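Local atomic coordinates of thiol-disulfide oxidoreductase (Bacteroides thetaiotaomicron, PDB entry 3FW2), a protein that probably acts as a thiol-disulfide oxidoreductase of the TlpA-like family, this chain being its C-terminal thioredoxin-like domain. Residues A[73-84]-A[95-106]. Sequence-based numbering, arbitrary orientation.
Sequences LGISLDVDKQQW and WEQVCDFGGLNS
Cys99 lies against one face of the Trp84 indole: its CB sits over the six-membered ring, 3.6 Å from the centroid, while SG stands almost straight above the five-membered ring, a sulfur-aromatic contact. Gln97 O lies at the indole edge by CZ2, and a water in the ring plane accepts from Trp84 NE1 and lies within bonding reach of Val98 O and Gln97 OE1. Phe101 turns its own edge toward the Trp84 face in an offset edge-to-face pair, planes at 75°, with CE1 3.8 Å from Trp84 CE3. Lys81 CB and CG pack on the same end of the phenyl ring, and Cys99 O lies 3.5 Å above its plane, toward the rim. At the other end, the Trp95 edge rests by Gly74, and Gln97 NE2 lies over one face of that ring. With Trp84 CG anti to the backbone N (chi1 174°), the indole reaches across to Cys99. A leucine in place of Trp84 would probably strip Cys99 of its aromatic cover, leave the Phe101 edge without its ring face and deprive the bridging water of a donor. Gly74 N bonds Glu96 O, Val98 N returns to Gly74 O (2.8 Å), and Ser76 N reaches Val98 O. Gln97 OE1 comes within 3.6 Å of Gly74 CA. On the face of the sheet opposite Gln97, Val98 CG2 packs 3.7 Å from Ile75 CG1. Together these contacts close a beta-alpha-beta unit of the thioredoxin-like fold: strand 96-98 runs parallel to 70-76 at the sheet's margin, helix 81-90 crosses between them, Trp41 of strand 35-41 meets Trp84, and Leu16 and Ile24 touch Val98.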
loop_
_atom_site.group_PDB
_atom_site.type_symbol
_atom_site.label_atom_id
_atom_site.label_comp_id
_atom_site.label_asym_id
_atom_site.label_seq_id
_atom_site.Cartn_x
_atom_site.Cartn_y
_atom_site.Cartn_z
ATOM N N LEU A 73 -19.174 1.946 -1.743
ATOM C CA LEU A 73 -18.348 1.516 -2.861
ATOM C C LEU A 73 -16.985 1.077 -2.299
ATOM O O LEU A 73 -16.337 1.859 -1.638
ATOM C CB LEU A 73 -18.059 2.674 -3.834
ATOM C CG LEU A 73 -17.180 2.364 -5.041
ATOM C CD1 LEU A 73 -17.776 1.243 -5.899
ATOM C CD2 LEU A 73 -16.946 3.667 -5.850
ATOM N N GLY A 74 -16.531 -0.107 -2.688
ATOM C CA GLY A 74 -15.198 -0.578 -2.344
ATOM C C GLY A 74 -14.299 -0.382 -3.547
ATOM O O GLY A 74 -14.621 -0.809 -4.663
ATOM N N ILE A 75 -13.159 0.239 -3.297
ATOM C CA ILE A 75 -12.115 0.438 -4.286
ATOM C C ILE A 75 -10.883 -0.343 -3.881
ATOM O O ILE A 75 -10.290 -0.094 -2.818
ATOM C CB ILE A 75 -11.763 1.902 -4.436
ATOM C CG1 ILE A 75 -12.996 2.701 -4.913
ATOM C CG2 ILE A 75 -10.594 2.047 -5.395
ATOM C CD1 ILE A 75 -12.788 4.164 -5.173
ATOM N N SER A 76 -10.510 -1.320 -4.687
ATOM C CA SER A 76 -9.331 -2.114 -4.402
ATOM C C SER A 76 -8.088 -1.608 -5.092
ATOM O O SER A 76 -8.145 -1.154 -6.249
ATOM C CB SER A 76 -9.527 -3.555 -4.814
ATOM O OG SER A 76 -8.333 -4.327 -4.583
ATOM N N LEU A 77 -6.968 -1.754 -4.396
ATOM C CA LEU A 77 -5.645 -1.503 -4.944
ATOM C C LEU A 77 -4.928 -2.801 -5.323
ATOM O O LEU A 77 -3.687 -2.852 -5.432
ATOM C CB LEU A 77 -4.825 -0.623 -3.988
ATOM C CG LEU A 77 -5.521 0.674 -3.616
ATOM C CD1 LEU A 77 -4.611 1.428 -2.641
ATOM C CD2 LEU A 77 -5.888 1.556 -4.836
ATOM N N ASP A 78 -5.688 -3.857 -5.559
ATOM C CA ASP A 78 -5.140 -5.083 -6.127
ATOM C C ASP A 78 -4.563 -4.865 -7.543
ATOM O O ASP A 78 -5.015 -3.976 -8.311
ATOM C CB ASP A 78 -6.205 -6.164 -6.230
ATOM C CG ASP A 78 -6.398 -6.918 -4.950
ATOM O OD1 ASP A 78 -5.447 -7.605 -4.555
ATOM O OD2 ASP A 78 -7.475 -6.844 -4.350
ATOM N N VAL A 79 -3.608 -5.718 -7.882
ATOM C CA VAL A 79 -3.044 -5.773 -9.245
ATOM C C VAL A 79 -3.467 -7.008 -9.990
ATOM O O VAL A 79 -3.356 -7.058 -11.233
ATOM C CB VAL A 79 -1.535 -5.721 -9.215
ATOM C CG1 VAL A 79 -1.087 -4.273 -8.758
ATOM C CG2 VAL A 79 -0.976 -6.867 -8.388
ATOM N N ASP A 80 -3.989 -7.996 -9.273
ATOM C CA ASP A 80 -4.354 -9.307 -9.832
ATOM C C ASP A 80 -5.882 -9.483 -9.761
ATOM O O ASP A 80 -6.498 -9.490 -8.674
ATOM C CB ASP A 80 -3.659 -10.419 -9.076
ATOM C CG ASP A 80 -3.907 -11.823 -9.692
ATOM O OD1 ASP A 80 -2.985 -12.354 -10.344
ATOM O OD2 ASP A 80 -4.973 -12.412 -9.494
ATOM N N LYS A 81 -6.510 -9.603 -10.941
ATOM C CA LYS A 81 -7.947 -9.631 -10.975
ATOM C C LYS A 81 -8.559 -10.855 -10.258
ATOM O O LYS A 81 -9.577 -10.717 -9.547
ATOM C CB LYS A 81 -8.367 -9.581 -12.427
ATOM C CG LYS A 81 -9.813 -9.662 -12.686
ATOM C CD LYS A 81 -9.987 -9.658 -14.213
ATOM C CE LYS A 81 -11.297 -9.085 -14.573
ATOM N NZ LYS A 81 -11.394 -8.916 -16.080
ATOM N N GLN A 82 -7.936 -12.018 -10.412
ATOM C CA GLN A 82 -8.459 -13.222 -9.788
ATOM C C GLN A 82 -8.316 -13.186 -8.288
ATOM O O GLN A 82 -9.255 -13.560 -7.585
ATOM C CB GLN A 82 -7.833 -14.528 -10.313
ATOM C CG GLN A 82 -8.693 -15.741 -9.907
ATOM C CD GLN A 82 -10.118 -15.655 -10.485
ATOM O OE1 GLN A 82 -10.272 -15.501 -11.681
ATOM N NE2 GLN A 82 -11.150 -15.672 -9.626
ATOM N N GLN A 83 -7.207 -12.644 -7.784
ATOM C CA GLN A 83 -7.042 -12.488 -6.343
ATOM C C GLN A 83 -8.089 -11.535 -5.775
ATOM O O GLN A 83 -8.631 -11.775 -4.658
ATOM C CB GLN A 83 -5.636 -12.069 -5.980
ATOM C CG GLN A 83 -4.678 -13.181 -6.228
ATOM C CD GLN A 83 -3.268 -12.723 -6.249
ATOM O OE1 GLN A 83 -2.887 -11.809 -5.526
ATOM N NE2 GLN A 83 -2.451 -13.364 -7.095
ATOM N N TRP A 84 -8.385 -10.470 -6.526
ATOM C CA TRP A 84 -9.395 -9.488 -6.153
ATOM C C TRP A 84 -10.773 -10.139 -6.083
ATOM O O TRP A 84 -11.482 -10.055 -5.068
ATOM C CB TRP A 84 -9.389 -8.327 -7.161
ATOM C CG TRP A 84 -10.448 -7.320 -6.993
ATOM C CD1 TRP A 84 -10.729 -6.577 -5.900
ATOM C CD2 TRP A 84 -11.383 -6.957 -7.989
ATOM N NE1 TRP A 84 -11.785 -5.734 -6.159
ATOM C CE2 TRP A 84 -12.213 -5.956 -7.442
ATOM C CE3 TRP A 84 -11.603 -7.388 -9.299
ATOM C CZ2 TRP A 84 -13.219 -5.354 -8.149
ATOM C CZ3 TRP A 84 -12.629 -6.770 -10.023
ATOM C CH2 TRP A 84 -13.414 -5.758 -9.453
ATOM N N TRP A 95 -21.292 -5.160 -1.254
ATOM C CA TRP A 95 -21.501 -3.847 -1.859
ATOM C C TRP A 95 -20.671 -3.729 -3.103
ATOM O O TRP A 95 -19.811 -4.569 -3.390
ATOM C CB TRP A 95 -21.191 -2.731 -0.879
ATOM C CG TRP A 95 -19.837 -2.767 -0.189
ATOM C CD1 TRP A 95 -18.784 -1.918 -0.459
ATOM C CD2 TRP A 95 -19.413 -3.553 0.946
ATOM N NE1 TRP A 95 -17.732 -2.218 0.341
ATOM C CE2 TRP A 95 -18.094 -3.203 1.215
ATOM C CE3 TRP A 95 -20.016 -4.571 1.731
ATOM C CZ2 TRP A 95 -17.351 -3.794 2.236
ATOM C CZ3 TRP A 95 -19.272 -5.171 2.719
ATOM C CH2 TRP A 95 -17.956 -4.765 2.976
ATOM N N GLU A 96 -20.957 -2.707 -3.890
ATOM C CA GLU A 96 -20.278 -2.597 -5.204
ATOM C C GLU A 96 -18.766 -2.530 -5.007
ATOM O O GLU A 96 -18.277 -1.894 -4.087
ATOM C CB GLU A 96 -20.762 -1.367 -5.955
ATOM C CG GLU A 96 -20.175 -1.198 -7.377
ATOM C CD GLU A 96 -20.458 -2.348 -8.328
ATOM O OE1 GLU A 96 -19.924 -3.477 -8.139
ATOM O OE2 GLU A 96 -21.217 -2.113 -9.282
ATOM N N GLN A 97 -18.049 -3.185 -5.905
ATOM C CA GLN A 97 -16.610 -3.319 -5.845
ATOM C C GLN A 97 -15.990 -2.953 -7.199
ATOM O O GLN A 97 -16.425 -3.422 -8.267
ATOM C CB GLN A 97 -16.211 -4.730 -5.517
ATOM C CG GLN A 97 -16.759 -5.253 -4.234
ATOM C CD GLN A 97 -16.212 -4.512 -2.995
ATOM O OE1 GLN A 97 -15.041 -4.134 -2.969
ATOM N NE2 GLN A 97 -17.078 -4.305 -1.992
ATOM N N VAL A 98 -14.982 -2.107 -7.158
ATOM C CA VAL A 98 -14.239 -1.724 -8.374
ATOM C C VAL A 98 -12.733 -1.836 -8.178
ATOM O O VAL A 98 -12.232 -1.819 -7.027
ATOM C CB VAL A 98 -14.608 -0.285 -8.816
ATOM C CG1 VAL A 98 -16.146 -0.130 -9.161
ATOM C CG2 VAL A 98 -14.147 0.745 -7.789
ATOM N N CYS A 99 -12.013 -1.982 -9.317
ATOM C CA CYS A 99 -10.577 -2.118 -9.326
ATOM C C CYS A 99 -10.075 -1.980 -10.762
ATOM O O CYS A 99 -10.603 -2.630 -11.635
ATOM C CB CYS A 99 -10.182 -3.500 -8.769
ATOM S SG CYS A 99 -8.392 -3.700 -8.610
ATOM N N ASP A 100 -9.065 -1.157 -10.989
ATOM C CA ASP A 100 -8.504 -0.988 -12.340
ATOM C C ASP A 100 -7.147 -1.671 -12.456
ATOM O O ASP A 100 -6.481 -1.602 -13.484
ATOM C CB ASP A 100 -8.462 0.471 -12.763
ATOM C CG ASP A 100 -7.423 1.284 -12.058
ATOM O OD1 ASP A 100 -6.673 0.770 -11.197
ATOM O OD2 ASP A 100 -7.360 2.514 -12.380
ATOM N N PHE A 101 -6.755 -2.409 -11.419
ATOM C CA PHE A 101 -5.494 -3.160 -11.379
ATOM C C PHE A 101 -4.230 -2.379 -11.506
ATOM O O PHE A 101 -3.150 -2.967 -11.678
ATOM C CB PHE A 101 -5.560 -4.372 -12.369
ATOM C CG PHE A 101 -6.877 -5.014 -12.320
ATOM C CD1 PHE A 101 -7.257 -5.707 -11.172
ATOM C CD2 PHE A 101 -7.807 -4.818 -13.323
ATOM C CE1 PHE A 101 -8.502 -6.210 -11.059
ATOM C CE2 PHE A 101 -9.075 -5.356 -13.213
ATOM C CZ PHE A 101 -9.416 -6.035 -12.086
ATOM N N GLY A 102 -4.293 -1.084 -11.290
ATOM C CA GLY A 102 -3.057 -0.272 -11.265
ATOM C C GLY A 102 -2.292 -0.400 -9.944
ATOM O O GLY A 102 -1.152 0.033 -9.840
ATOM N N GLY A 103 -2.948 -0.935 -8.915
ATOM C CA GLY A 103 -2.295 -1.047 -7.613
ATOM C C GLY A 103 -2.009 0.252 -6.930
ATOM O O GLY A 103 -2.789 1.218 -7.014
ATOM N N LEU A 104 -0.856 0.357 -6.239
ATOM C CA LEU A 104 -0.452 1.642 -5.705
ATOM C C LEU A 104 -0.209 2.693 -6.770
ATOM O O LEU A 104 -0.136 3.849 -6.474
ATOM C CB LEU A 104 0.811 1.514 -4.840
ATOM C CG LEU A 104 0.536 0.571 -3.695
ATOM C CD1 LEU A 104 1.885 0.200 -2.892
ATOM C CD2 LEU A 104 -0.600 0.979 -2.759
ATOM N N ASN A 105 -0.055 2.282 -8.028
ATOM C CA ASN A 105 0.048 3.233 -9.158
ATOM C C ASN A 105 -1.352 3.585 -9.750
ATOM O O ASN A 105 -1.437 4.287 -10.761
ATOM C CB ASN A 105 0.979 2.626 -10.241
ATOM C CG ASN A 105 2.421 2.336 -9.734
ATOM O OD1 ASN A 105 2.989 3.108 -8.933
ATOM N ND2 ASN A 105 3.011 1.190 -10.194
ATOM N N SER A 106 -2.435 3.030 -9.224
ATOM C CA SER A 106 -3.821 3.364 -9.629
ATOM C C SER A 106 -4.040 4.875 -9.451
ATOM O O SER A 106 -3.753 5.446 -8.373
ATOM C CB SER A 106 -4.868 2.585 -8.785
ATOM O OG SER A 106 -6.209 2.574 -9.337
HETATM O O HOH W 1 -5.630 -1.301 -8.347
HETATM O O HOH W 2 -8.172 0.331 -8.550
HETATM O O HOH W 3 -2.099 -5.326 -12.921
HETATM O O HOH W 4 -13.027 -3.541 -4.640
#